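Local structure of peptidase M16 domain protein (Alicyclobacillus acidocaldarius subsp. acidocaldarius DSM 446, 4XEA) at residues L112-Q117 against A216-K221; H190-V195 against K221-I226; M34-Y39 against H94-F99; H65-D70 against Q117-T122. The protein is a putative M16-family metallopeptidase that probably hydrolyses peptide bonds at a metal site, occupied by nickel in this crystal. All coordinates share one frame; numbering follows the deposited sequence.

Contact 1: residues L112-Q117 against A216-K221; sequences LLDFVQ and AKKSFK. With NA (sodium ion), chain B.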
loop_
_atom_site.group_PDB
_atom_site.type_symbol
_atom_site.label_atom_id
_atom_site.label_comp_id
_atom_site.label_asym_id
_atom_site.label_seq_id
_atom_site.Cartn_x
_atom_site.Cartn_y
_atom_site.Cartn_z
ATOM N N LEU A 112 -7.471 11.783 21.234
ATOM C CA LEU A 112 -6.124 11.206 21.073
ATOM C C LEU A 112 -5.292 11.494 22.329
ATOM O O LEU A 112 -4.689 10.596 22.910
ATOM C CB LEU A 112 -5.450 11.761 19.808
ATOM C CG LEU A 112 -4.029 11.241 19.532
ATOM C CD1 LEU A 112 -4.013 9.737 19.375
ATOM C CD2 LEU A 112 -3.457 11.949 18.329
ATOM N N LEU A 113 -5.266 12.749 22.752
ATOM C CA LEU A 113 -4.507 13.096 23.962
ATOM C C LEU A 113 -5.065 12.317 25.143
ATOM O O LEU A 113 -4.314 11.686 25.878
ATOM C CB LEU A 113 -4.543 14.597 24.244
ATOM C CG LEU A 113 -3.784 15.480 23.254
ATOM C CD1 LEU A 113 -4.185 16.952 23.419
ATOM C CD2 LEU A 113 -2.258 15.278 23.395
ATOM N N ASP A 114 -6.383 12.369 25.321
ATOM C CA ASP A 114 -7.052 11.744 26.479
ATOM C C ASP A 114 -6.784 10.241 26.613
ATOM O O ASP A 114 -6.436 9.767 27.697
ATOM C CB ASP A 114 -8.560 12.008 26.422
ATOM C CG ASP A 114 -8.912 13.466 26.676
ATOM O OD1 ASP A 114 -8.029 14.265 27.106
ATOM O OD2 ASP A 114 -10.080 13.795 26.464
ATOM N N PHE A 115 -6.907 9.475 25.530
ATOM C CA PHE A 115 -6.786 8.009 25.680
ATOM C C PHE A 115 -5.327 7.524 25.828
ATOM O O PHE A 115 -5.073 6.442 26.356
ATOM C CB PHE A 115 -7.585 7.250 24.593
ATOM C CG PHE A 115 -6.770 6.734 23.411
ATOM C CD1 PHE A 115 -6.113 5.517 23.478
ATOM C CD2 PHE A 115 -6.739 7.436 22.204
ATOM C CE1 PHE A 115 -5.393 5.013 22.367
ATOM C CE2 PHE A 115 -6.031 6.961 21.110
ATOM C CZ PHE A 115 -5.350 5.744 21.188
ATOM N N VAL A 116 -4.374 8.325 25.386
ATOM C CA VAL A 116 -2.966 7.981 25.547
ATOM C C VAL A 116 -2.441 8.440 26.926
ATOM O O VAL A 116 -1.504 7.829 27.455
ATOM C CB VAL A 116 -2.157 8.568 24.388
ATOM C CG1 VAL A 116 -0.649 8.308 24.546
ATOM C CG2 VAL A 116 -2.681 7.962 23.026
ATOM N N GLN A 117 -3.056 9.482 27.508
ATOM C CA GLN A 117 -2.605 10.051 28.800
ATOM C C GLN A 117 -3.279 9.456 30.038
ATOM O O GLN A 117 -3.029 9.914 31.156
ATOM C CB GLN A 117 -2.711 11.590 28.785
ATOM C CG GLN A 117 -1.647 12.208 27.891
ATOM C CD GLN A 117 -1.707 13.702 27.755
ATOM O OE1 GLN A 117 -2.804 14.363 27.751
ATOM N NE2 GLN A 117 -0.519 14.281 27.620
ATOM N N ALA A 216 -3.334 21.880 29.837
ATOM C CA ALA A 216 -3.415 22.779 31.004
ATOM C C ALA A 216 -4.392 22.271 32.079
ATOM O O ALA A 216 -4.175 22.489 33.271
ATOM C CB ALA A 216 -3.785 24.201 30.566
ATOM N N LYS A 217 -5.450 21.584 31.650
ATOM C CA LYS A 217 -6.454 21.014 32.559
ATOM C C LYS A 217 -6.026 19.731 33.265
ATOM O O LYS A 217 -6.659 19.307 34.215
ATOM C CB LYS A 217 -7.766 20.775 31.798
ATOM C CG LYS A 217 -8.596 22.049 31.625
ATOM C CD LYS A 217 -9.704 21.881 30.569
ATOM C CE LYS A 217 -10.417 23.201 30.297
ATOM N NZ LYS A 217 -11.066 23.237 28.945
ATOM N N LYS A 218 -4.947 19.112 32.805
ATOM C CA LYS A 218 -4.436 17.903 33.435
ATOM C C LYS A 218 -3.272 18.213 34.375
ATOM O O LYS A 218 -2.664 19.278 34.305
ATOM C CB LYS A 218 -3.992 16.909 32.359
ATOM C CG LYS A 218 -5.161 16.446 31.466
ATOM C CD LYS A 218 -4.715 15.475 30.356
ATOM C CE LYS A 218 -5.930 15.043 29.528
ATOM N NZ LYS A 218 -5.614 14.009 28.537
ATOM N N SER A 219 -2.957 17.262 35.241
ATOM C CA SER A 219 -1.844 17.422 36.166
ATOM C C SER A 219 -0.776 16.384 35.915
ATOM O O SER A 219 -1.018 15.177 35.967
ATOM C CB SER A 219 -2.314 17.308 37.600
ATOM O OG SER A 219 -2.959 18.502 37.992
ATOM N N PHE A 220 0.425 16.856 35.657
ATOM C CA PHE A 220 1.506 15.956 35.395
ATOM C C PHE A 220 2.537 16.048 36.490
ATOM O O PHE A 220 2.768 17.109 37.038
ATOM C CB PHE A 220 2.117 16.279 34.048
ATOM C CG PHE A 220 1.135 16.182 32.918
ATOM C CD1 PHE A 220 0.912 14.968 32.284
ATOM C CD2 PHE A 220 0.410 17.296 32.521
ATOM C CE1 PHE A 220 -0.001 14.875 31.249
ATOM C CE2 PHE A 220 -0.497 17.211 31.498
ATOM C CZ PHE A 220 -0.705 15.999 30.855
ATOM N N LYS A 221 3.151 14.899 36.768
ATOM C CA LYS A 221 4.324 14.811 37.612
ATOM C C LYS A 221 5.521 15.515 36.986
ATOM O O LYS A 221 5.495 15.920 35.809
ATOM C CB LYS A 221 4.695 13.340 37.845
ATOM C CG LYS A 221 3.767 12.604 38.832
ATOM C CD LYS A 221 3.797 11.092 38.543
ATOM C CE LYS A 221 2.867 10.297 39.464
ATOM N NZ LYS A 221 2.562 8.964 38.837
HETATM NA NA NA B . -5.736 4.858 27.581
HETATM O O HOH W 1 -7.979 5.252 27.968
HETATM O O HOH W 2 -6.069 2.593 28.677
#

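Contact 2: residues H190-V195 against K221-I226; sequences HPSNMV and KEPPAI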
loop_
_atom_site.group_PDB
_atom_site.type_symbol
_atom_site.label_atom_id
_atom_site.label_comp_id
_atom_site.label_asym_id
_atom_site.label_seq_id
_atom_site.Cartn_x
_atom_site.Cartn_y
_atom_site.Cartn_z
ATOM N N HIS A 190 5.194 10.018 29.985
ATOM C CA HIS A 190 5.175 11.387 30.400
ATOM C C HIS A 190 5.282 12.291 29.171
ATOM O O HIS A 190 5.991 11.962 28.235
ATOM C CB HIS A 190 6.340 11.694 31.374
ATOM C CG HIS A 190 6.203 13.023 32.035
ATOM N ND1 HIS A 190 6.614 14.194 31.437
ATOM C CD2 HIS A 190 5.682 13.370 33.233
ATOM C CE1 HIS A 190 6.359 15.209 32.248
ATOM N NE2 HIS A 190 5.791 14.738 33.344
ATOM N N PRO A 191 4.608 13.442 29.183
ATOM C CA PRO A 191 4.624 14.260 27.964
ATOM C C PRO A 191 6.007 14.737 27.497
ATOM O O PRO A 191 6.192 14.979 26.290
ATOM C CB PRO A 191 3.719 15.457 28.320
ATOM C CG PRO A 191 3.384 15.306 29.802
ATOM C CD PRO A 191 3.555 13.870 30.127
ATOM N N SER A 192 6.949 14.848 28.427
ATOM C CA SER A 192 8.316 15.237 28.150
ATOM C C SER A 192 9.036 14.165 27.331
ATOM O O SER A 192 10.078 14.458 26.733
ATOM C CB SER A 192 9.103 15.475 29.453
ATOM O OG SER A 192 9.156 14.288 30.224
ATOM N N ASN A 193 8.485 12.943 27.300
ATOM C CA ASN A 193 9.085 11.861 26.513
ATOM C C ASN A 193 8.375 11.627 25.176
ATOM O O ASN A 193 8.630 10.612 24.498
ATOM C CB ASN A 193 9.122 10.551 27.300
ATOM C CG ASN A 193 10.113 9.504 26.673
ATOM O OD1 ASN A 193 11.254 9.825 26.324
ATOM N ND2 ASN A 193 9.687 8.261 26.619
HETATM N N MSE A 194 7.468 12.543 24.820
HETATM C CA MSE A 194 6.559 12.334 23.683
HETATM C C MSE A 194 6.527 13.483 22.676
HETATM O O MSE A 194 7.143 14.540 22.887
HETATM C CB MSE A 194 5.137 12.001 24.182
HETATM C CG MSE A 194 5.074 10.781 25.080
HETATM SE SE MSE A 194 3.295 10.086 25.466
HETATM C CE MSE A 194 2.697 9.481 23.689
ATOM N N VAL A 195 5.797 13.260 21.571
ATOM C CA VAL A 195 5.701 14.215 20.489
ATOM C C VAL A 195 4.327 14.051 19.838
ATOM O O VAL A 195 3.802 12.934 19.773
ATOM C CB VAL A 195 6.844 14.068 19.462
ATOM C CG1 VAL A 195 6.747 12.726 18.643
ATOM C CG2 VAL A 195 6.941 15.308 18.559
ATOM N N LYS A 221 3.151 14.899 36.768
ATOM C CA LYS A 221 4.324 14.811 37.612
ATOM C C LYS A 221 5.521 15.515 36.986
ATOM O O LYS A 221 5.495 15.920 35.809
ATOM C CB LYS A 221 4.695 13.340 37.845
ATOM C CG LYS A 221 3.767 12.604 38.832
ATOM C CD LYS A 221 3.797 11.092 38.543
ATOM C CE LYS A 221 2.867 10.297 39.464
ATOM N NZ LYS A 221 2.562 8.964 38.837
ATOM N N GLU A 222 6.556 15.669 37.807
ATOM C CA GLU A 222 7.861 16.077 37.324
ATOM C C GLU A 222 8.311 15.064 36.313
ATOM O O GLU A 222 8.027 13.870 36.459
ATOM C CB GLU A 222 8.899 16.156 38.460
ATOM C CG GLU A 222 8.597 17.266 39.472
ATOM C CD GLU A 222 8.155 18.554 38.781
ATOM O OE1 GLU A 222 8.869 19.024 37.857
ATOM O OE2 GLU A 222 7.073 19.076 39.135
ATOM N N PRO A 223 8.982 15.541 35.266
ATOM C CA PRO A 223 9.383 14.591 34.239
ATOM C C PRO A 223 10.344 13.540 34.814
ATOM O O PRO A 223 11.322 13.888 35.438
ATOM C CB PRO A 223 10.054 15.468 33.174
ATOM C CG PRO A 223 10.075 16.885 33.724
ATOM C CD PRO A 223 9.150 16.950 34.859
ATOM N N PRO A 224 10.035 12.256 34.657
ATOM C CA PRO A 224 11.054 11.233 34.923
ATOM C C PRO A 224 12.348 11.415 34.093
ATOM O O PRO A 224 12.307 11.771 32.912
ATOM C CB PRO A 224 10.364 9.928 34.525
ATOM C CG PRO A 224 8.890 10.272 34.493
ATOM C CD PRO A 224 8.824 11.680 34.054
ATOM N N ALA A 225 13.483 11.224 34.764
ATOM C CA ALA A 225 14.797 11.110 34.141
ATOM C C ALA A 225 14.962 9.629 33.763
ATOM O O ALA A 225 14.706 8.753 34.570
ATOM C CB ALA A 225 15.895 11.530 35.145
ATOM N N ILE A 226 15.428 9.352 32.549
ATOM C CA ILE A 226 15.583 7.997 32.072
ATOM C C ILE A 226 17.034 7.793 31.635
ATOM O O ILE A 226 17.504 8.547 30.803
ATOM C CB ILE A 226 14.648 7.771 30.895
ATOM C CG1 ILE A 226 13.167 7.997 31.307
ATOM C CG2 ILE A 226 14.903 6.350 30.252
ATOM C CD1 ILE A 226 12.218 8.101 30.105
HETATM O O HOH W 3 10.706 11.990 30.578
#

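Contact 3: residues M34-Y39 against H94-F99; sequences MFATRY and HTAYYF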
loop_
_atom_site.group_PDB
_atom_site.type_symbol
_atom_site.label_atom_id
_atom_site.label_comp_id
_atom_site.label_asym_id
_atom_site.label_seq_id
_atom_site.Cartn_x
_atom_site.Cartn_y
_atom_site.Cartn_z
HETATM N N MSE A 34 -0.494 12.147 14.835
HETATM C CA MSE A 34 0.203 11.063 15.515
HETATM C C MSE A 34 0.793 11.571 16.839
HETATM O O MSE A 34 1.424 12.640 16.864
HETATM C CB MSE A 34 1.313 10.499 14.615
HETATM C CG MSE A 34 2.227 9.408 15.278
HETATM SE SE MSE A 34 3.499 8.530 14.069
HETATM C CE MSE A 34 2.301 7.407 13.002
ATOM N N PHE A 35 0.523 10.816 17.912
ATOM C CA PHE A 35 1.041 11.057 19.252
ATOM C C PHE A 35 1.947 9.851 19.588
ATOM O O PHE A 35 1.457 8.727 19.655
ATOM C CB PHE A 35 -0.165 11.144 20.218
ATOM C CG PHE A 35 0.142 11.662 21.610
ATOM C CD1 PHE A 35 1.246 12.446 21.892
ATOM C CD2 PHE A 35 -0.773 11.427 22.628
ATOM C CE1 PHE A 35 1.480 12.922 23.194
ATOM C CE2 PHE A 35 -0.559 11.919 23.928
ATOM C CZ PHE A 35 0.576 12.653 24.200
ATOM N N ALA A 36 3.255 10.068 19.734
ATOM C CA ALA A 36 4.211 8.967 19.912
ATOM C C ALA A 36 5.105 9.156 21.077
ATOM O O ALA A 36 5.389 10.305 21.466
ATOM C CB ALA A 36 5.044 8.765 18.659
ATOM N N THR A 37 5.584 8.024 21.608
ATOM C CA THR A 37 6.501 8.028 22.756
ATOM C C THR A 37 7.844 7.428 22.373
ATOM O O THR A 37 7.906 6.461 21.612
ATOM C CB THR A 37 5.922 7.275 23.974
ATOM O OG1 THR A 37 6.893 7.207 25.022
ATOM C CG2 THR A 37 5.515 5.881 23.562
ATOM N N ARG A 38 8.916 8.039 22.891
ATOM C CA ARG A 38 10.284 7.501 22.780
ATOM C C ARG A 38 10.481 6.302 23.739
ATOM O O ARG A 38 11.227 6.373 24.745
ATOM C CB ARG A 38 11.293 8.595 23.086
ATOM C CG ARG A 38 12.710 8.275 22.709
ATOM C CD ARG A 38 13.683 9.403 23.074
ATOM N NE ARG A 38 13.475 10.702 22.394
ATOM C CZ ARG A 38 12.815 11.758 22.885
ATOM N NH1 ARG A 38 12.180 11.700 24.055
ATOM N NH2 ARG A 38 12.764 12.887 22.168
ATOM N N TYR A 39 9.839 5.212 23.371
ATOM C CA TYR A 39 9.811 3.962 24.120
ATOM C C TYR A 39 9.367 2.874 23.161
ATOM O O TYR A 39 8.297 2.977 22.528
ATOM C CB TYR A 39 8.826 4.061 25.263
ATOM C CG TYR A 39 8.697 2.791 26.090
ATOM C CD1 TYR A 39 9.817 2.137 26.581
ATOM C CD2 TYR A 39 7.456 2.261 26.395
ATOM C CE1 TYR A 39 9.721 0.992 27.346
ATOM C CE2 TYR A 39 7.336 1.108 27.179
ATOM C CZ TYR A 39 8.471 0.500 27.667
ATOM O OH TYR A 39 8.368 -0.611 28.452
ATOM N N HIS A 94 10.049 3.222 19.309
ATOM C CA HIS A 94 8.919 4.089 19.647
ATOM C C HIS A 94 7.606 3.323 19.527
ATOM O O HIS A 94 7.538 2.226 18.924
ATOM C CB HIS A 94 8.923 5.398 18.805
ATOM C CG HIS A 94 8.584 5.213 17.351
ATOM N ND1 HIS A 94 9.540 4.981 16.377
ATOM C CD2 HIS A 94 7.391 5.238 16.705
ATOM C CE1 HIS A 94 8.941 4.870 15.195
ATOM N NE2 HIS A 94 7.640 5.047 15.366
ATOM N N THR A 95 6.586 3.874 20.193
ATOM C CA THR A 95 5.205 3.440 20.082
ATOM C C THR A 95 4.393 4.651 19.633
ATOM O O THR A 95 4.570 5.773 20.161
ATOM C CB THR A 95 4.635 2.936 21.448
ATOM O OG1 THR A 95 5.559 2.044 22.089
ATOM C CG2 THR A 95 3.307 2.215 21.250
ATOM N N ALA A 96 3.529 4.424 18.642
ATOM C CA ALA A 96 2.755 5.486 17.996
ATOM C C ALA A 96 1.249 5.198 17.990
ATOM O O ALA A 96 0.826 4.054 17.741
ATOM C CB ALA A 96 3.227 5.694 16.561
ATOM N N TYR A 97 0.482 6.273 18.251
ATOM C CA TYR A 97 -0.981 6.324 18.209
ATOM C C TYR A 97 -1.406 7.400 17.205
ATOM O O TYR A 97 -0.906 8.540 17.237
ATOM C CB TYR A 97 -1.539 6.619 19.614
ATOM C CG TYR A 97 -1.021 5.628 20.654
ATOM C CD1 TYR A 97 -1.719 4.456 20.913
ATOM C CD2 TYR A 97 0.213 5.816 21.294
ATOM C CE1 TYR A 97 -1.255 3.517 21.786
ATOM C CE2 TYR A 97 0.699 4.863 22.212
ATOM C CZ TYR A 97 -0.040 3.716 22.442
ATOM O OH TYR A 97 0.400 2.761 23.327
ATOM N N TYR A 98 -2.313 7.057 16.275
ATOM C CA TYR A 98 -2.595 7.997 15.192
ATOM C C TYR A 98 -4.006 7.864 14.668
ATOM O O TYR A 98 -4.595 6.789 14.775
ATOM C CB TYR A 98 -1.582 7.803 14.076
ATOM C CG TYR A 98 -1.560 6.416 13.441
ATOM C CD1 TYR A 98 -2.257 6.166 12.274
ATOM C CD2 TYR A 98 -0.821 5.366 14.007
ATOM C CE1 TYR A 98 -2.245 4.900 11.672
ATOM C CE2 TYR A 98 -0.784 4.095 13.400
ATOM C CZ TYR A 98 -1.494 3.882 12.239
ATOM O OH TYR A 98 -1.509 2.643 11.660
ATOM N N PHE A 99 -4.560 8.975 14.162
ATOM C CA PHE A 99 -5.828 8.948 13.498
ATOM C C PHE A 99 -5.722 9.666 12.177
ATOM O O PHE A 99 -4.812 10.460 11.932
ATOM C CB PHE A 99 -6.967 9.552 14.383
ATOM C CG PHE A 99 -6.931 11.059 14.537
ATOM C CD1 PHE A 99 -7.404 11.892 13.537
ATOM C CD2 PHE A 99 -6.476 11.637 15.724
ATOM C CE1 PHE A 99 -7.389 13.276 13.688
ATOM C CE2 PHE A 99 -6.463 13.024 15.885
ATOM C CZ PHE A 99 -6.913 13.843 14.869
#

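Contact 4: residues H65-D70 against Q117-T122; sequences HKMFED and QSIHLT. With NA (sodium ion), chain B; NI (nickel (II) ion), chain C.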
loop_
_atom_site.group_PDB
_atom_site.type_symbol
_atom_site.label_atom_id
_atom_site.label_comp_id
_atom_site.label_asym_id
_atom_site.label_seq_id
_atom_site.Cartn_x
_atom_site.Cartn_y
_atom_site.Cartn_z
ATOM N N HIS A 65 -1.481 -2.450 23.309
ATOM C CA HIS A 65 -2.729 -3.151 23.267
ATOM C C HIS A 65 -3.719 -2.575 24.291
ATOM O O HIS A 65 -4.911 -2.472 24.018
ATOM C CB HIS A 65 -2.524 -4.635 23.575
ATOM C CG HIS A 65 -2.329 -5.475 22.366
ATOM N ND1 HIS A 65 -3.196 -6.491 22.023
ATOM C CD2 HIS A 65 -1.379 -5.441 21.401
ATOM C CE1 HIS A 65 -2.777 -7.057 20.903
ATOM N NE2 HIS A 65 -1.678 -6.443 20.510
ATOM N N LYS A 66 -3.211 -2.240 25.471
ATOM C CA LYS A 66 -4.062 -1.875 26.597
ATOM C C LYS A 66 -4.395 -0.389 26.628
ATOM O O LYS A 66 -5.270 0.045 27.384
ATOM C CB LYS A 66 -3.400 -2.337 27.905
ATOM C CG LYS A 66 -3.521 -3.879 28.176
ATOM C CD LYS A 66 -4.897 -4.494 27.851
ATOM C CE LYS A 66 -6.099 -3.868 28.602
ATOM N NZ LYS A 66 -7.432 -4.305 28.040
HETATM N N MSE A 67 -3.727 0.382 25.775
HETATM C CA MSE A 67 -3.948 1.825 25.726
HETATM C C MSE A 67 -5.375 2.170 25.331
HETATM O O MSE A 67 -5.886 3.214 25.747
HETATM C CB MSE A 67 -2.984 2.514 24.749
HETATM C CG MSE A 67 -2.833 4.006 24.976
HETATM SE SE MSE A 67 -2.138 4.358 26.808
HETATM C CE MSE A 67 -0.619 3.142 26.765
ATOM N N PHE A 68 -6.022 1.303 24.551
ATOM C CA PHE A 68 -7.348 1.582 24.052
ATOM C C PHE A 68 -8.456 1.283 25.070
ATOM O O PHE A 68 -9.574 1.724 24.883
ATOM C CB PHE A 68 -7.568 0.830 22.740
ATOM C CG PHE A 68 -6.702 1.342 21.627
ATOM C CD1 PHE A 68 -7.141 2.381 20.818
ATOM C CD2 PHE A 68 -5.433 0.835 21.437
ATOM C CE1 PHE A 68 -6.332 2.891 19.784
ATOM C CE2 PHE A 68 -4.595 1.335 20.413
ATOM C CZ PHE A 68 -5.062 2.358 19.573
ATOM N N GLU A 69 -8.134 0.564 26.150
ATOM C CA GLU A 69 -9.115 0.289 27.225
ATOM C C GLU A 69 -9.580 1.592 27.888
ATOM O O GLU A 69 -8.736 2.416 28.274
ATOM C CB GLU A 69 -8.492 -0.627 28.292
ATOM C CG GLU A 69 -9.457 -1.062 29.420
ATOM C CD GLU A 69 -10.264 -2.311 29.075
ATOM O OE1 GLU A 69 -9.654 -3.389 28.922
ATOM O OE2 GLU A 69 -11.506 -2.216 28.974
ATOM N N ASP A 70 -10.905 1.777 28.023
ATOM C CA ASP A 70 -11.443 2.937 28.762
ATOM C C ASP A 70 -12.829 2.621 29.298
ATOM O O ASP A 70 -13.685 2.171 28.546
ATOM C CB ASP A 70 -11.500 4.166 27.853
ATOM C CG ASP A 70 -11.573 5.484 28.616
ATOM O OD1 ASP A 70 -12.534 5.704 29.385
ATOM O OD2 ASP A 70 -10.651 6.322 28.407
ATOM N N GLN A 117 -3.056 9.482 27.508
ATOM C CA GLN A 117 -2.605 10.051 28.800
ATOM C C GLN A 117 -3.279 9.456 30.038
ATOM O O GLN A 117 -3.029 9.914 31.156
ATOM C CB GLN A 117 -2.711 11.590 28.785
ATOM C CG GLN A 117 -1.647 12.208 27.891
ATOM C CD GLN A 117 -1.707 13.702 27.755
ATOM O OE1 GLN A 117 -2.804 14.363 27.751
ATOM N NE2 GLN A 117 -0.519 14.281 27.620
ATOM N N SER A 118 -4.138 8.450 29.856
ATOM C CA SER A 118 -4.617 7.632 30.986
ATOM C C SER A 118 -4.536 6.179 30.612
ATOM O O SER A 118 -4.740 5.820 29.453
ATOM C CB SER A 118 -6.073 7.956 31.358
ATOM O OG SER A 118 -6.232 9.324 31.615
ATOM N N ILE A 119 -4.262 5.320 31.581
ATOM C CA ILE A 119 -4.254 3.880 31.293
ATOM C C ILE A 119 -5.154 3.224 32.290
ATOM O O ILE A 119 -5.233 3.682 33.430
ATOM C CB ILE A 119 -2.868 3.241 31.387
ATOM C CG1 ILE A 119 -2.914 1.876 30.695
ATOM C CG2 ILE A 119 -2.415 3.136 32.844
ATOM C CD1 ILE A 119 -1.602 1.241 30.411
ATOM N N HIS A 120 -5.833 2.159 31.868
ATOM C CA HIS A 120 -6.806 1.487 32.718
ATOM C C HIS A 120 -6.498 -0.008 32.780
ATOM O O HIS A 120 -7.025 -0.806 32.014
ATOM C CB HIS A 120 -8.245 1.796 32.238
ATOM C CG HIS A 120 -8.580 3.263 32.254
ATOM N ND1 HIS A 120 -9.133 3.894 33.354
ATOM C CD2 HIS A 120 -8.414 4.226 31.314
ATOM C CE1 HIS A 120 -9.303 5.178 33.082
ATOM N NE2 HIS A 120 -8.860 5.409 31.856
ATOM N N LEU A 121 -5.635 -0.366 33.715
ATOM C CA LEU A 121 -5.215 -1.742 33.909
ATOM C C LEU A 121 -5.813 -2.333 35.165
ATOM O O LEU A 121 -5.884 -1.673 36.194
ATOM C CB LEU A 121 -3.694 -1.797 34.057
ATOM C CG LEU A 121 -2.870 -1.296 32.878
ATOM C CD1 LEU A 121 -1.410 -1.490 33.200
ATOM C CD2 LEU A 121 -3.270 -2.039 31.616
ATOM N N THR A 122 -6.215 -3.598 35.078
ATOM C CA THR A 122 -6.704 -4.362 36.227
ATOM C C THR A 122 -5.995 -5.706 36.190
ATOM O O THR A 122 -5.509 -6.124 35.115
ATOM C CB THR A 122 -8.231 -4.626 36.159
ATOM O OG1 THR A 122 -8.506 -5.581 35.127
ATOM C CG2 THR A 122 -9.026 -3.326 35.907
HETATM NA NA NA B . -5.736 4.858 27.581
HETATM NI NI NI C . -0.215 -6.605 18.868
HETATM O O HOH W 2 -6.069 2.593 28.677
HETATM O O HOH W 1 -7.979 5.252 27.968
HETATM O O HOH W 4 -2.007 -6.364 17.229
#

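Contact 1: residues L112-Q117 against A216-K221
The Lys218 amine grips two side chains, Asp114 and Gln117. Lys218 NZ donates to Asp114 OD1 at 2.8 Å, forming a salt bridge, and to Gln117 OE1 at 2.9 Å. Beyond CG the lysine chain is extended, which brings NZ to a place between the two oxygens. It meets the Asp114 carboxylate on the anti side, 17° out of plane. The Gln117 oxygen is used differently: NZ lies in the carbonyl plane, on a lone pair, with a C=O...N angle of 139°. Each oxygen has a second donor from helix 204-216, Asn214 ND2 for Asp114 and Gln215 NE2 for Gln117. With its two short NZ bonds, the amine end is the tight part of the contact. The rest is looser. Gln117 NE2 lies 3.7 Å from Phe220 CZ, obliquely to the ring, and the amide and ring planes are 54° apart. The backbones stay well separated, with 9.3 Å from Gln117 CA to Lys218 CA. Asp114, Lys218 and Phe220 are all partly exposed on this outer side. Phe115 points away from the loop, and its O binds the sodium ion at 2.1 Å. Inward, Leu112, Leu113 and Val116 of helix 105-116 pack on Phe35 of strand 31-37. They also touch strand 194-200, at Leu196 and Met194. Leu113 and Phe220 both lean on Gln215 of helix 204-216.

Contact 2: residues H190-V195 against K221-I226
His190 NE2 donates to Lys221 O at 2.7 Å, with an N-H...O angle of 157°. The bond lies near the ring plane but comes in above the carbonyl plane of Lys221. His190 has CG anti to its own N (chi1 -169°), and this brings the ring against the proline-rich loop. Pro223 CA sits over one ring face, 3.7 Å from the His190 centroid, as a CH-pi contact. Pro191 CD covers the opposite face near the rim. Pro224 CD comes obliquely to His190 CG at 3.6 Å. The other ring nitrogen faces its own segment: His190 ND1 accepts from Ser192 N at 3.1 Å and shares a second bond with Ser192 OG at 2.8 Å. Ser192 holds OG between its N and carbonyl carbon (chi1 61°), where it also meets Pro223 CB at 3.3 Å. Water 3 links that OG to Pro224 O. Replacing His190 by an alanine would probably cost Lys221 O its donor, leave Ser192 N without its ring acceptor and open a gap between Pro191 and Pro223. In the fold, the contact ties the proline-rich loop before strand 227-229 to the 3-10 turn that leads into strand 194-200.

Contact 3: residues M34-Y39 against H94-F99
Met34, Ala36, Ala96 and Tyr98 form an apolar patch on one face of two antiparallel strands. Met34 is a selenomethionine. Its CG is anti to the backbone N (chi1 175°) and the chain bends at its end. SE thus lies 3.8 Å from Ala96 CB, and the methyl CE comes alongside Tyr98, 3.9 Å from its CD2. Ala36 CB and Ala96 CB meet at 4.1 Å. On the other face Thr37 and Thr95 lie side by side, with Thr37 CG2 3.7 Å from Thr95 CB. The Phe35 O atom lies at the edge of the Tyr97 ring. Phe35 with Tyr97 and Thr37 with Thr95 are hydrogen-bonded pairs. Phe35 N to Tyr97 O is the shortest of the four backbone bonds, at 2.8 Å. Thr95 N to Thr37 O is the longest, at 3.2 Å. Past Thr37 the chain makes an inverse gamma turn centred on Arg38. There Thr95 OG1 donates to Tyr39 O at 2.9 Å and holds the polar end. Thr37 OG1 bonds to Phe188 O, and Tyr97 OH to Tyr189 OH. Strands 194-200 and 84-90 flank the pair within the six-stranded sheet. Helix 367-379 packs on the Met34 and Ala36 face. Helix 105-116 packs on the Phe35 and Tyr97 face, and helix 59-66 also touches Tyr97 and Thr95.

Contact 4: residues H65-D70 against Q117-T122
The His120 ring meets the 65-70 segment obliquely, with its CD2 3.6 Å from Glu69 O. Water 1 lies at its edge, in the ring plane. The Asp70 carboxylate is turned 48° to the ring; its OD1 accepts from Glu72 N. The Glu69 carboxylate is steeper, at 77°. Glu69 CG lies 3.6 Å from His120 O. With that CG anti to the backbone N (chi1 -176°) and a bend beyond it, Glu69 curls back to Lys66. Lys66 NZ donates to Glu69 OE1 at 2.6 Å, a salt bridge across a type I turn. With an alanine at Glu69, the Lys66 ammonium would probably lose its mate and the packing on His120 would go. The apolar side is thin: Leu121 CD2 rests on Lys66 CB at 3.7 Å. His65 NE2 binds the nickel ion at 2.2 Å. No direct hydrogen bond joins the segments. The sodium ion links them instead, bound by Met67 O at 2.5 Å and Ser118 O at 2.3 Å. Phe115 O and waters 1 and 2 complete its shell. Water 2 donates to Lys66 O and Glu69 O. Neutral oxygens alone form the first shell, as suits sodium, while Asp70 OD2 reaches it through water 1 and probably adds negative charge.

Overall arrangement
Contact 3 lies inside the six-stranded sheet, and contacts 1, 2 and 4 each touch it. Contacts 2 and 3 join through neighbouring strands 194-200 and 31-37, with Val195 O 2.9 Å from Ala36 N. Contacts 1 and 4 share Gln117 and the sodium ion. Contacts 1 and 2 share Lys221, and Phe220 packs on Pro191 between them. Val116 of contact 1 also packs on Phe35 and Tyr97 of contact 3. The nickel site of His61, His65 and Glu136 fits the inverted HxxEH zinc motif of M16 peptidases. It lies 15.4 Å from the sodium ion, nickel to sodium. The side chain of Thr95 is about 10 Å from nickel.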